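Local structure of transcriptional repressor, TetR family (Thermus thermophilus, 3ANP) at residues Glu12-Ala17 / Asn48-Lys53; Arg87-Val92 / Gly129-Glu134. The protein is a TetR-family repressor that controls fatty acid degradation, probably by binding operator DNA and responding to fatty acyl-CoA such as the bound lauroyl-CoA. All coordinates share one frame; numbering follows the deposited sequence.

Both contacts are made by side-chain packing without a polar bond between the segments, but they lie on opposite sides of the chain's centre, their nearest atoms about 17 Å apart. Interaction 1 belongs to the N-terminal DNA-binding part and is partly buried; it sets helix 3-25 against the end of helix 43-49 and the turn that follows. There the hydroxyl of Tyr50 is drawn into the packing and hydrogen-bonded by Asp59. Interaction 2, helix to helix between 82-99 and 128-142, lies in the core of the C-terminal ligand-binding domain, and all four of its touching side chains are buried and purely apolar. Helix 54-77 touches residues of both contacts and so runs between them.

Interaction 1: Glu12-Ala17 / Asn48-Lys53; sequences ERIFRA and NYYPYK
Ile14 reaches from helix 3-25 to Tyr49, the last residue of helix 43-49, and to Tyr50 just beyond it, touching each with a different branch. Its CG2 meets the edge of the Tyr50 ring, close to the ring plane, at 3.8 Å from CD2, while the two side chains lie alongside, pointing opposite ways. The other branch ends in CD1, which packs on Tyr49 at 3.8 Å from CD2 of that ring; these two side chains are roughly perpendicular. With CG1 lying beside the backbone N (chi1 -70°), the isoleucine splays its branches toward both rings at once. An alanine here would lose both branches and is likely to leave a gap beside the two tyrosines, with the Tyr50 ring less firmly held at its edge. One residue on, Phe15 receives the far end of Tyr50: the hydroxyl OH lies 3.6 Å from Phe15 CB and 3.7 Å from Phe15 CD2. Against these carbons the oxygen makes only van der Waals contact; its hydrogen bond goes to Asp59 on helix 54-77. Val56 of that helix touches both Phe15 and Tyr50, and Ala39 backs Ile14 from helix 32-39. Arg11 adds a second tie, hydrogen-bonding Tyr49 O and making a cation-pi contact with Tyr50. Tyr50 is also where the backbone leaves helical geometry, so its ring fastens the exit from helix 43-49 to helix 3-25. The arrangement is that of the three-helix TetR DNA-binding domain, in which the first helix packs against the predicted helix-turn-helix.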
loop_
_atom_site.group_PDB
_atom_site.type_symbol
_atom_site.label_atom_id
_atom_site.label_comp_id
_atom_site.label_asym_id
_atom_site.label_seq_id
_atom_site.Cartn_x
_atom_site.Cartn_y
_atom_site.Cartn_z
ATOM N N GLU A 12 5.171 -30.464 6.468
ATOM C CA GLU A 12 3.718 -30.356 6.369
ATOM C C GLU A 12 3.030 -30.549 7.722
ATOM O O GLU A 12 2.033 -29.893 8.010
ATOM C CB GLU A 12 3.165 -31.346 5.332
ATOM C CG GLU A 12 1.757 -30.999 4.842
ATOM C CD GLU A 12 0.647 -31.802 5.523
ATOM O OE1 GLU A 12 -0.550 -31.484 5.294
ATOM O OE2 GLU A 12 0.962 -32.754 6.276
ATOM N N ARG A 13 3.567 -31.426 8.565
ATOM C CA ARG A 13 2.956 -31.651 9.869
ATOM C C ARG A 13 3.130 -30.405 10.748
ATOM O O ARG A 13 2.212 -29.999 11.459
ATOM C CB ARG A 13 3.574 -32.878 10.550
ATOM C CG ARG A 13 2.791 -33.328 11.773
ATOM C CD ARG A 13 3.343 -34.609 12.379
ATOM N NE ARG A 13 4.633 -34.420 13.041
ATOM C CZ ARG A 13 5.788 -34.901 12.585
ATOM N NH1 ARG A 13 5.820 -35.600 11.453
ATOM N NH2 ARG A 13 6.908 -34.705 13.273
ATOM N N ILE A 14 4.315 -29.803 10.708
ATOM C CA ILE A 14 4.558 -28.590 11.481
ATOM C C ILE A 14 3.595 -27.509 10.962
ATOM O O ILE A 14 2.946 -26.815 11.742
ATOM C CB ILE A 14 6.027 -28.118 11.313
ATOM C CG1 ILE A 14 6.967 -29.107 12.027
ATOM C CG2 ILE A 14 6.188 -26.685 11.862
ATOM C CD1 ILE A 14 8.438 -28.943 11.670
ATOM N N PHE A 15 3.502 -27.378 9.637
ATOM C CA PHE A 15 2.606 -26.398 9.040
ATOM C C PHE A 15 1.165 -26.600 9.527
ATOM O O PHE A 15 0.501 -25.659 9.988
ATOM C CB PHE A 15 2.669 -26.498 7.511
ATOM C CG PHE A 15 1.676 -25.615 6.808
ATOM C CD1 PHE A 15 0.464 -26.131 6.346
ATOM C CD2 PHE A 15 1.935 -24.257 6.639
ATOM C CE1 PHE A 15 -0.477 -25.304 5.730
ATOM C CE2 PHE A 15 1.007 -23.427 6.028
ATOM C CZ PHE A 15 -0.209 -23.954 5.572
ATOM N N ARG A 16 0.678 -27.835 9.435
ATOM C CA ARG A 16 -0.684 -28.119 9.871
ATOM C C ARG A 16 -0.889 -27.799 11.332
ATOM O O ARG A 16 -1.915 -27.209 11.716
ATOM C CB ARG A 16 -1.039 -29.588 9.619
ATOM C CG ARG A 16 -1.217 -29.897 8.145
ATOM C CD ARG A 16 -1.969 -31.208 7.931
ATOM N NE ARG A 16 -1.151 -32.362 8.272
ATOM C CZ ARG A 16 -1.292 -33.087 9.377
ATOM N NH1 ARG A 16 -2.236 -32.784 10.263
ATOM N NH2 ARG A 16 -0.472 -34.108 9.600
ATOM N N ALA A 17 0.078 -28.200 12.153
ATOM C CA ALA A 17 0.008 -27.958 13.592
ATOM C C ALA A 17 -0.088 -26.459 13.891
ATOM O O ALA A 17 -0.897 -26.027 14.712
ATOM C CB ALA A 17 1.232 -28.541 14.270
ATOM N N ASN A 48 14.044 -24.464 12.366
ATOM C CA ASN A 48 14.812 -24.911 11.214
ATOM C C ASN A 48 13.909 -24.922 9.995
ATOM O O ASN A 48 14.351 -24.637 8.885
ATOM C CB ASN A 48 15.395 -26.317 11.436
ATOM C CG ASN A 48 16.542 -26.316 12.421
ATOM O OD1 ASN A 48 17.304 -25.354 12.486
ATOM N ND2 ASN A 48 16.684 -27.395 13.178
ATOM N N TYR A 49 12.635 -25.233 10.205
ATOM C CA TYR A 49 11.679 -25.279 9.096
ATOM C C TYR A 49 11.034 -23.924 8.795
ATOM O O TYR A 49 10.810 -23.588 7.629
ATOM C CB TYR A 49 10.598 -26.323 9.394
ATOM C CG TYR A 49 11.091 -27.740 9.142
ATOM C CD1 TYR A 49 10.877 -28.361 7.911
ATOM C CD2 TYR A 49 11.830 -28.425 10.111
ATOM C CE1 TYR A 49 11.388 -29.634 7.638
ATOM C CE2 TYR A 49 12.343 -29.698 9.857
ATOM C CZ TYR A 49 12.115 -30.293 8.617
ATOM O OH TYR A 49 12.611 -31.541 8.351
ATOM N N TYR A 50 10.750 -23.166 9.855
ATOM C CA TYR A 50 10.132 -21.836 9.783
ATOM C C TYR A 50 10.904 -20.919 10.742
ATOM O O TYR A 50 10.647 -20.905 11.941
ATOM C CB TYR A 50 8.652 -21.933 10.204
ATOM C CG TYR A 50 7.800 -22.694 9.199
ATOM C CD1 TYR A 50 7.418 -22.097 7.988
ATOM C CD2 TYR A 50 7.413 -24.018 9.436
ATOM C CE1 TYR A 50 6.683 -22.790 7.039
ATOM C CE2 TYR A 50 6.664 -24.724 8.485
ATOM C CZ TYR A 50 6.309 -24.104 7.290
ATOM O OH TYR A 50 5.608 -24.792 6.323
ATOM N N PRO A 51 11.870 -20.151 10.217
ATOM C CA PRO A 51 12.719 -19.226 10.978
ATOM C C PRO A 51 11.974 -18.192 11.805
ATOM O O PRO A 51 12.510 -17.669 12.780
ATOM C CB PRO A 51 13.592 -18.582 9.898
ATOM C CG PRO A 51 13.633 -19.611 8.829
ATOM C CD PRO A 51 12.214 -20.106 8.788
ATOM N N TYR A 52 10.751 -17.875 11.402
ATOM C CA TYR A 52 9.921 -16.932 12.144
ATOM C C TYR A 52 8.474 -17.348 11.892
ATOM O O TYR A 52 8.179 -17.926 10.847
ATOM C CB TYR A 52 10.201 -15.469 11.711
ATOM C CG TYR A 52 10.302 -15.230 10.217
ATOM C CD1 TYR A 52 9.196 -14.799 9.475
ATOM C CD2 TYR A 52 11.509 -15.431 9.546
ATOM C CE1 TYR A 52 9.292 -14.567 8.095
ATOM C CE2 TYR A 52 11.613 -15.218 8.181
ATOM C CZ TYR A 52 10.503 -14.786 7.458
ATOM O OH TYR A 52 10.618 -14.600 6.105
ATOM N N LYS A 53 7.590 -17.088 12.855
ATOM C CA LYS A 53 6.177 -17.495 12.751
ATOM C C LYS A 53 5.463 -17.071 11.462
ATOM O O LYS A 53 4.627 -17.823 10.936
ATOM C CB LYS A 53 5.385 -16.985 13.960
ATOM C CG LYS A 53 5.642 -17.731 15.284
ATOM C CD LYS A 53 5.075 -16.961 16.485
ATOM C CE LYS A 53 3.591 -16.608 16.292
ATOM N NZ LYS A 53 3.077 -15.740 17.410
#

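Interaction 2: Arg87-Val92 / Gly129-Glu134; sequences RHLFRV and GDLIAE
Leu89 and Phe90 of helix 82-99 meet Leu131 and Ile132 of helix 128-142 inside the all-helical C-terminal domain of the TetR fold, the part that holds the acyl-CoA ligand. The two segments run nearly antiparallel, at 150° between their N-to-C directions. Their axes come no closer than 11.8 Å, a wide spacing that is bridged by the large side chains alone. Aliphatic packing forms one half of the contact. Leu89 sends its two methyls to different partners: CD2 lies 4.2 Å from Ile132 CG1, and CD1 makes a looser approach to Leu131 CD2 at 4.5 Å. Aliphatic-to-aromatic packing forms the other half, between Phe90 and Ile132, whose side chains stand nearly square to one another. Neighbouring helices complete the surroundings: helix 54-77 touches Leu131 through Leu65 and Val72, Leu158 of helix 151-172 reaches both Phe90 and Ile132, and Leu182 and Leu186 of helix 178-191 pack on Phe90. The side chain of Ile132 is about 8 Å from the bound lauroyl-CoA, placing this packing close to the ligand. Ile132 has CG1 beside its backbone N (chi1 -70°) and continues in an extended course (chi2 167°), which carries the terminal methyl to the rim of the Phe90 ring: CD1 sits near the ring plane, 3.7 Å from Phe90 CZ.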
loop_
_atom_site.group_PDB
_atom_site.type_symbol
_atom_site.label_atom_id
_atom_site.label_comp_id
_atom_site.label_asym_id
_atom_site.label_seq_id
_atom_site.Cartn_x
_atom_site.Cartn_y
_atom_site.Cartn_z
ATOM N N ARG A 87 -12.340 -8.896 -12.854
ATOM C CA ARG A 87 -13.394 -8.573 -11.891
ATOM C C ARG A 87 -13.641 -9.762 -10.975
ATOM O O ARG A 87 -13.843 -9.600 -9.772
ATOM C CB ARG A 87 -14.719 -8.231 -12.590
ATOM C CG ARG A 87 -14.744 -6.929 -13.362
ATOM C CD ARG A 87 -16.186 -6.450 -13.523
ATOM N NE ARG A 87 -16.277 -5.237 -14.328
ATOM C CZ ARG A 87 -16.178 -5.209 -15.654
ATOM N NH1 ARG A 87 -15.987 -6.335 -16.330
ATOM N NH2 ARG A 87 -16.269 -4.056 -16.306
ATOM N N HIS A 88 -13.646 -10.957 -11.557
ATOM C CA HIS A 88 -13.863 -12.173 -10.781
ATOM C C HIS A 88 -12.751 -12.365 -9.750
ATOM O O HIS A 88 -13.008 -12.655 -8.575
ATOM C CB HIS A 88 -13.893 -13.389 -11.708
ATOM C CG HIS A 88 -13.954 -14.695 -10.985
ATOM N ND1 HIS A 88 -15.116 -15.180 -10.424
ATOM C CD2 HIS A 88 -12.993 -15.611 -10.714
ATOM C CE1 HIS A 88 -14.868 -16.339 -9.840
ATOM N NE2 HIS A 88 -13.587 -16.622 -10.000
ATOM N N LEU A 89 -11.509 -12.209 -10.194
ATOM C CA LEU A 89 -10.373 -12.387 -9.302
ATOM C C LEU A 89 -10.470 -11.499 -8.069
ATOM O O LEU A 89 -10.245 -11.953 -6.945
ATOM C CB LEU A 89 -9.068 -12.098 -10.045
ATOM C CG LEU A 89 -7.780 -12.077 -9.212
ATOM C CD1 LEU A 89 -7.544 -13.414 -8.550
ATOM C CD2 LEU A 89 -6.617 -11.732 -10.128
ATOM N N PHE A 90 -10.820 -10.235 -8.266
ATOM C CA PHE A 90 -10.891 -9.335 -7.131
ATOM C C PHE A 90 -12.087 -9.623 -6.256
ATOM O O PHE A 90 -12.025 -9.454 -5.050
ATOM C CB PHE A 90 -10.837 -7.887 -7.618
ATOM C CG PHE A 90 -9.481 -7.513 -8.122
ATOM C CD1 PHE A 90 -8.413 -7.399 -7.238
ATOM C CD2 PHE A 90 -9.237 -7.394 -9.481
ATOM C CE1 PHE A 90 -7.118 -7.175 -7.703
ATOM C CE2 PHE A 90 -7.944 -7.172 -9.960
ATOM C CZ PHE A 90 -6.887 -7.064 -9.071
ATOM N N ARG A 91 -13.163 -10.099 -6.870
ATOM C CA ARG A 91 -14.351 -10.465 -6.117
ATOM C C ARG A 91 -13.967 -11.625 -5.176
ATOM O O ARG A 91 -14.231 -11.589 -3.972
ATOM C CB ARG A 91 -15.455 -10.900 -7.095
ATOM C CG ARG A 91 -16.876 -10.582 -6.678
ATOM C CD ARG A 91 -17.710 -10.215 -7.912
ATOM N NE ARG A 91 -17.654 -11.241 -8.961
ATOM C CZ ARG A 91 -17.600 -10.987 -10.267
ATOM N NH1 ARG A 91 -17.592 -9.735 -10.712
ATOM N NH2 ARG A 91 -17.554 -11.988 -11.137
ATOM N N VAL A 92 -13.323 -12.650 -5.721
ATOM C CA VAL A 92 -12.924 -13.795 -4.902
ATOM C C VAL A 92 -11.840 -13.403 -3.903
ATOM O O VAL A 92 -11.790 -13.922 -2.787
ATOM C CB VAL A 92 -12.453 -14.960 -5.791
ATOM C CG1 VAL A 92 -11.696 -15.987 -4.958
ATOM C CG2 VAL A 92 -13.683 -15.615 -6.451
ATOM N N GLY A 129 0.966 -9.554 -8.379
ATOM C CA GLY A 129 1.201 -8.676 -9.518
ATOM C C GLY A 129 1.393 -9.439 -10.820
ATOM O O GLY A 129 0.821 -9.079 -11.861
ATOM N N ASP A 130 2.200 -10.495 -10.767
ATOM C CA ASP A 130 2.466 -11.310 -11.943
ATOM C C ASP A 130 1.231 -12.090 -12.411
ATOM O O ASP A 130 1.041 -12.283 -13.613
ATOM C CB ASP A 130 3.646 -12.261 -11.688
ATOM C CG ASP A 130 4.974 -11.525 -11.539
ATOM O OD1 ASP A 130 5.101 -10.379 -12.026
ATOM O OD2 ASP A 130 5.903 -12.098 -10.938
ATOM N N LEU A 131 0.389 -12.543 -11.480
ATOM C CA LEU A 131 -0.841 -13.239 -11.881
ATOM C C LEU A 131 -1.743 -12.234 -12.639
ATOM O O LEU A 131 -2.347 -12.550 -13.679
ATOM C CB LEU A 131 -1.578 -13.783 -10.638
ATOM C CG LEU A 131 -2.968 -14.403 -10.904
ATOM C CD1 LEU A 131 -2.871 -15.418 -12.034
ATOM C CD2 LEU A 131 -3.509 -15.079 -9.633
ATOM N N ILE A 132 -1.843 -11.017 -12.121
ATOM C CA ILE A 132 -2.663 -10.000 -12.797
ATOM C C ILE A 132 -2.098 -9.738 -14.200
ATOM O O ILE A 132 -2.850 -9.614 -15.176
ATOM C CB ILE A 132 -2.695 -8.684 -11.978
ATOM C CG1 ILE A 132 -3.505 -8.908 -10.694
ATOM C CG2 ILE A 132 -3.307 -7.541 -12.807
ATOM C CD1 ILE A 132 -3.352 -7.802 -9.674
ATOM N N ALA A 133 -0.773 -9.691 -14.311
ATOM C CA ALA A 133 -0.147 -9.457 -15.610
ATOM C C ALA A 133 -0.561 -10.522 -16.625
ATOM O O ALA A 133 -0.671 -10.232 -17.819
ATOM C CB ALA A 133 1.381 -9.426 -15.471
ATOM N N GLU A 134 -0.786 -11.754 -16.167
ATOM C CA GLU A 134 -1.194 -12.816 -17.090
ATOM C C GLU A 134 -2.579 -12.514 -17.670
ATOM O O GLU A 134 -2.874 -12.871 -18.806
ATOM C CB GLU A 134 -1.239 -14.187 -16.390
ATOM C CG GLU A 134 0.125 -14.826 -16.086
ATOM C CD GLU A 134 -0.007 -16.169 -15.365
ATOM O OE1 GLU A 134 -0.965 -16.919 -15.653
ATOM O OE2 GLU A 134 0.851 -16.481 -14.516
#